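Local structure of lantibiotic dehydratase (Microbispora corallina, 5EHK) at residues A[690-702]-A[710-724]. The protein probably uses glutamyl-tRNA to dehydrate serine and threonine residues of a precursor peptide during biosynthesis of the lantibiotic NAI-107. Numbering follows the deposited sequence.
Sequences PLWRMDQLRGPAD and WDAALDRWRAEWNVP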
# COMPACT_ATOMS: atom_id res chain seq x y z
N PRO A 690 24.93 -22.50 1.63
CA PRO A 690 24.18 -22.99 0.47
C PRO A 690 22.82 -23.52 0.90
O PRO A 690 22.64 -23.91 2.06
CB PRO A 690 25.07 -24.11 -0.09
CG PRO A 690 26.43 -23.82 0.44
CD PRO A 690 26.18 -23.27 1.82
N LEU A 691 21.89 -23.55 -0.05
CA LEU A 691 20.47 -23.60 0.25
C LEU A 691 19.59 -24.46 -0.68
O LEU A 691 19.52 -24.19 -1.88
CB LEU A 691 19.98 -22.18 0.16
CG LEU A 691 19.37 -21.71 1.44
CD1 LEU A 691 19.17 -20.20 1.30
CD2 LEU A 691 18.06 -22.48 1.59
N TRP A 692 18.89 -25.44 -0.13
CA TRP A 692 17.99 -26.27 -0.94
C TRP A 692 16.54 -26.18 -0.47
O TRP A 692 16.23 -26.50 0.68
CB TRP A 692 18.42 -27.75 -0.88
CG TRP A 692 19.63 -28.06 -1.69
CD1 TRP A 692 19.66 -28.41 -3.00
CD2 TRP A 692 20.98 -28.07 -1.23
NE1 TRP A 692 20.95 -28.61 -3.40
CE2 TRP A 692 21.79 -28.41 -2.34
CE3 TRP A 692 21.60 -27.81 -0.01
CZ2 TRP A 692 23.17 -28.50 -2.25
CZ3 TRP A 692 22.96 -27.89 0.07
CH2 TRP A 692 23.74 -28.24 -1.04
N ARG A 693 15.63 -25.76 -1.34
CA ARG A 693 14.21 -25.79 -0.97
C ARG A 693 13.76 -27.23 -1.01
O ARG A 693 14.39 -28.04 -1.66
CB ARG A 693 13.34 -24.95 -1.89
CG ARG A 693 13.74 -23.49 -2.01
CD ARG A 693 12.66 -22.71 -2.77
NE ARG A 693 11.34 -22.90 -2.19
CZ ARG A 693 10.60 -21.90 -1.74
NH1 ARG A 693 11.04 -20.66 -1.83
NH2 ARG A 693 9.41 -22.15 -1.21
N MET A 694 12.68 -27.55 -0.30
CA MET A 694 12.18 -28.92 -0.29
C MET A 694 10.71 -29.07 -0.72
O MET A 694 10.04 -30.00 -0.27
CB MET A 694 12.35 -29.54 1.10
CG MET A 694 13.76 -29.47 1.64
SD MET A 694 13.92 -30.39 3.19
CE MET A 694 12.38 -29.94 3.92
N ASP A 695 10.22 -28.17 -1.58
CA ASP A 695 8.82 -28.18 -2.06
C ASP A 695 8.42 -29.53 -2.69
O ASP A 695 7.41 -30.15 -2.33
CB ASP A 695 8.60 -27.08 -3.10
CG ASP A 695 9.14 -25.73 -2.67
OD1 ASP A 695 10.37 -25.52 -2.74
OD2 ASP A 695 8.34 -24.86 -2.27
N GLN A 696 9.24 -30.00 -3.62
CA GLN A 696 9.00 -31.26 -4.33
C GLN A 696 8.78 -32.43 -3.38
O GLN A 696 8.19 -33.44 -3.76
CB GLN A 696 10.21 -31.60 -5.20
CG GLN A 696 10.45 -30.69 -6.38
CD GLN A 696 11.74 -31.04 -7.08
OE1 GLN A 696 12.64 -31.65 -6.48
NE2 GLN A 696 11.85 -30.66 -8.35
N LEU A 697 9.30 -32.32 -2.17
CA LEU A 697 9.23 -33.42 -1.23
C LEU A 697 7.96 -33.39 -0.38
O LEU A 697 7.73 -34.30 0.42
CB LEU A 697 10.48 -33.42 -0.34
CG LEU A 697 11.82 -33.81 -0.96
CD1 LEU A 697 12.94 -33.41 -0.04
CD2 LEU A 697 11.86 -35.29 -1.21
N ARG A 698 7.15 -32.35 -0.54
CA ARG A 698 5.99 -32.18 0.34
C ARG A 698 4.92 -33.22 0.05
O ARG A 698 4.40 -33.85 0.97
CB ARG A 698 5.40 -30.78 0.20
CG ARG A 698 6.22 -29.71 0.87
CD ARG A 698 5.76 -28.34 0.43
NE ARG A 698 6.71 -27.29 0.81
CZ ARG A 698 6.69 -26.06 0.31
NH1 ARG A 698 5.78 -25.72 -0.59
NH2 ARG A 698 7.58 -25.17 0.71
N GLY A 699 4.62 -33.39 -1.23
CA GLY A 699 3.70 -34.40 -1.68
C GLY A 699 4.12 -35.84 -1.41
O GLY A 699 3.30 -36.64 -0.97
N PRO A 700 5.39 -36.19 -1.69
CA PRO A 700 5.88 -37.53 -1.35
C PRO A 700 5.96 -37.78 0.16
O PRO A 700 5.91 -38.93 0.59
CB PRO A 700 7.27 -37.58 -1.98
CG PRO A 700 7.20 -36.63 -3.11
CD PRO A 700 6.29 -35.52 -2.64
N ALA A 701 6.11 -36.72 0.94
CA ALA A 701 5.92 -36.82 2.38
C ALA A 701 4.41 -36.91 2.57
O ALA A 701 3.67 -36.62 1.63
CB ALA A 701 6.48 -35.60 3.06
N ASP A 702 3.96 -37.36 3.73
CA ASP A 702 2.51 -37.49 4.06
C ASP A 702 1.62 -38.46 3.24
O ASP A 702 0.51 -38.79 3.66
CB ASP A 702 1.83 -36.11 4.21
CG ASP A 702 1.56 -35.41 2.87
OD1 ASP A 702 1.06 -36.06 1.92
OD2 ASP A 702 1.86 -34.20 2.77
N TRP A 710 8.96 -43.21 -0.10
CA TRP A 710 9.54 -41.93 0.31
C TRP A 710 11.02 -41.87 -0.06
O TRP A 710 11.46 -40.93 -0.73
CB TRP A 710 9.31 -41.68 1.81
CG TRP A 710 10.18 -40.61 2.49
CD1 TRP A 710 11.11 -40.81 3.47
CD2 TRP A 710 10.19 -39.20 2.22
NE1 TRP A 710 11.68 -39.61 3.84
CE2 TRP A 710 11.14 -38.61 3.08
CE3 TRP A 710 9.49 -38.37 1.34
CZ2 TRP A 710 11.41 -37.25 3.08
CZ3 TRP A 710 9.76 -37.02 1.34
CH2 TRP A 710 10.71 -36.47 2.20
N ASP A 711 11.77 -42.88 0.36
CA ASP A 711 13.21 -42.97 0.12
C ASP A 711 13.58 -42.73 -1.35
O ASP A 711 14.62 -42.15 -1.65
CB ASP A 711 13.76 -44.32 0.59
CG ASP A 711 13.98 -44.37 2.11
OD1 ASP A 711 13.36 -43.56 2.83
OD2 ASP A 711 14.77 -45.22 2.58
N ALA A 712 12.72 -43.18 -2.27
CA ALA A 712 12.96 -42.98 -3.70
C ALA A 712 12.88 -41.50 -4.08
O ALA A 712 13.77 -40.98 -4.75
CB ALA A 712 11.99 -43.81 -4.53
N ALA A 713 11.80 -40.85 -3.65
CA ALA A 713 11.62 -39.42 -3.90
C ALA A 713 12.79 -38.63 -3.32
O ALA A 713 13.21 -37.62 -3.89
CB ALA A 713 10.29 -38.94 -3.35
N LEU A 714 13.27 -39.06 -2.16
CA LEU A 714 14.43 -38.45 -1.53
C LEU A 714 15.67 -38.53 -2.40
O LEU A 714 16.32 -37.53 -2.69
CB LEU A 714 14.76 -39.14 -0.22
CG LEU A 714 14.63 -38.31 1.04
CD1 LEU A 714 15.13 -39.16 2.20
CD2 LEU A 714 15.39 -37.01 0.92
N ASP A 715 16.00 -39.76 -2.79
CA ASP A 715 17.16 -40.07 -3.63
C ASP A 715 17.03 -39.35 -4.97
O ASP A 715 18.02 -38.88 -5.54
CB ASP A 715 17.20 -41.57 -3.90
CG ASP A 715 17.68 -42.37 -2.70
OD1 ASP A 715 18.57 -41.87 -1.95
OD2 ASP A 715 17.16 -43.48 -2.49
N ARG A 716 15.79 -39.28 -5.45
CA ARG A 716 15.48 -38.55 -6.68
C ARG A 716 15.78 -37.07 -6.48
O ARG A 716 16.50 -36.48 -7.29
CB ARG A 716 14.02 -38.82 -7.10
CG ARG A 716 13.62 -38.32 -8.48
CD ARG A 716 12.46 -39.16 -9.05
NE ARG A 716 11.28 -39.19 -8.18
CZ ARG A 716 10.87 -40.27 -7.51
NH1 ARG A 716 11.54 -41.41 -7.58
NH2 ARG A 716 9.79 -40.20 -6.75
N TRP A 717 15.23 -36.48 -5.42
CA TRP A 717 15.52 -35.10 -5.04
C TRP A 717 17.00 -34.89 -4.75
O TRP A 717 17.59 -33.92 -5.20
CB TRP A 717 14.70 -34.69 -3.82
CG TRP A 717 15.05 -33.31 -3.27
CD1 TRP A 717 14.72 -32.09 -3.81
CD2 TRP A 717 15.78 -33.02 -2.06
NE1 TRP A 717 15.20 -31.07 -3.02
CE2 TRP A 717 15.85 -31.61 -1.94
CE3 TRP A 717 16.37 -33.81 -1.07
CZ2 TRP A 717 16.49 -30.99 -0.87
CZ3 TRP A 717 17.00 -33.19 -0.01
CH2 TRP A 717 17.06 -31.79 0.08
N ARG A 718 17.58 -35.80 -3.97
CA ARG A 718 18.98 -35.69 -3.59
C ARG A 718 19.91 -35.64 -4.79
O ARG A 718 20.85 -34.85 -4.83
CB ARG A 718 19.36 -36.84 -2.66
CG ARG A 718 20.09 -36.38 -1.42
CD ARG A 718 20.03 -37.40 -0.29
NE ARG A 718 20.90 -38.56 -0.49
CZ ARG A 718 22.23 -38.50 -0.56
NH1 ARG A 718 22.85 -37.33 -0.47
NH2 ARG A 718 22.93 -39.61 -0.74
N ALA A 719 19.63 -36.46 -5.79
CA ALA A 719 20.51 -36.53 -6.96
C ALA A 719 20.17 -35.46 -8.01
O ALA A 719 21.01 -35.10 -8.83
CB ALA A 719 20.45 -37.91 -7.57
N GLU A 720 18.96 -34.92 -7.96
CA GLU A 720 18.51 -33.93 -8.93
C GLU A 720 19.09 -32.53 -8.71
O GLU A 720 19.15 -31.72 -9.65
CB GLU A 720 16.99 -33.85 -8.93
CG GLU A 720 16.42 -32.88 -9.96
CD GLU A 720 14.94 -32.69 -9.77
OE1 GLU A 720 14.36 -33.48 -8.98
OE2 GLU A 720 14.36 -31.74 -10.38
N TRP A 721 19.48 -32.23 -7.47
CA TRP A 721 19.97 -30.88 -7.16
C TRP A 721 21.35 -30.96 -6.53
O TRP A 721 21.94 -29.93 -6.18
CB TRP A 721 18.99 -30.16 -6.22
CG TRP A 721 17.63 -30.02 -6.80
CD1 TRP A 721 16.51 -30.70 -6.42
CD2 TRP A 721 17.23 -29.18 -7.87
NE1 TRP A 721 15.44 -30.32 -7.18
CE2 TRP A 721 15.86 -29.39 -8.09
CE3 TRP A 721 17.90 -28.26 -8.68
CZ2 TRP A 721 15.15 -28.71 -9.07
CZ3 TRP A 721 17.20 -27.59 -9.65
CH2 TRP A 721 15.84 -27.82 -9.84
N ASN A 722 21.86 -32.19 -6.43
CA ASN A 722 23.18 -32.46 -5.87
C ASN A 722 23.25 -32.14 -4.37
O ASN A 722 24.18 -31.50 -3.89
CB ASN A 722 24.28 -31.72 -6.63
CG ASN A 722 25.68 -32.24 -6.31
OD1 ASN A 722 25.88 -33.41 -5.94
ND2 ASN A 722 26.66 -31.35 -6.41
N VAL A 723 22.26 -32.63 -3.63
CA VAL A 723 22.20 -32.45 -2.19
C VAL A 723 23.14 -33.44 -1.54
O VAL A 723 23.07 -34.65 -1.80
CB VAL A 723 20.75 -32.68 -1.67
CG1 VAL A 723 20.66 -32.56 -0.16
CG2 VAL A 723 19.80 -31.74 -2.37
N PRO A 724 24.02 -32.94 -0.67
CA PRO A 724 24.93 -33.77 0.11
C PRO A 724 24.21 -34.79 0.99
O PRO A 724 22.99 -34.73 1.18
CB PRO A 724 25.70 -32.75 0.96
CG PRO A 724 24.92 -31.48 0.87
CD PRO A 724 24.28 -31.51 -0.48
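W692 and W717 bury the most surface, followed by L697 and W710, where the end of strand 685-693 and the turn after it meet helix 707-721 and the residues that follow it. V723 CG2 sits over one face of the W692 indole, 3.5 Å from the centroid of its five-membered ring, as a CH-pi contact. P724 CD meets the far end of the same indole at CH2. The W692 N-H points to the backbone O of W721, with NE1 and O 3.2 Å apart and an N-H...O angle of 166°. It approaches from above the carbonyl plane, while the oxygen lies in the indole plane.

The W717 ring is inserted between the segments. L697 CD1 covers one face, 3.8 Å from the centroid of the six-membered ring, and V723 CG2 lies against the opposite face. With CG anti to the backbone N (chi1 174°), the W717 ring lies against L697 and R693. W717 NE1 makes a weak bond to R693 O, and M694 SD adds an oblique Met-aromatic contact.

Q696 reaches the helix with an extended chain. Q696 OE1 accepts the N-H of W721, 3.2 Å from NE1. The oxygen lies in the indole plane, but the donor stands above the amide carbonyl plane, off its lone pairs. Q696 NE2 bonds weakly to E720 OE2. Farther along, L697 CD2 packs on W710 CZ3 at 3.7 Å, and P700 CB meets A713 CB at 3.6 Å. W710 NE1 bonds to R746 O.

D695, starting the 3-10 segment, is gripped side-on by R693 through NE and NH2 and bridged by R698. Outside the segments, F676 and A761 touch W692, and K468 of the second subunit packs on E720 and W721. Two near-straight indole N-H bonds, from W692 and W721, and a weaker one from W717 are consistent with polar bonds setting the register of a largely apolar interface.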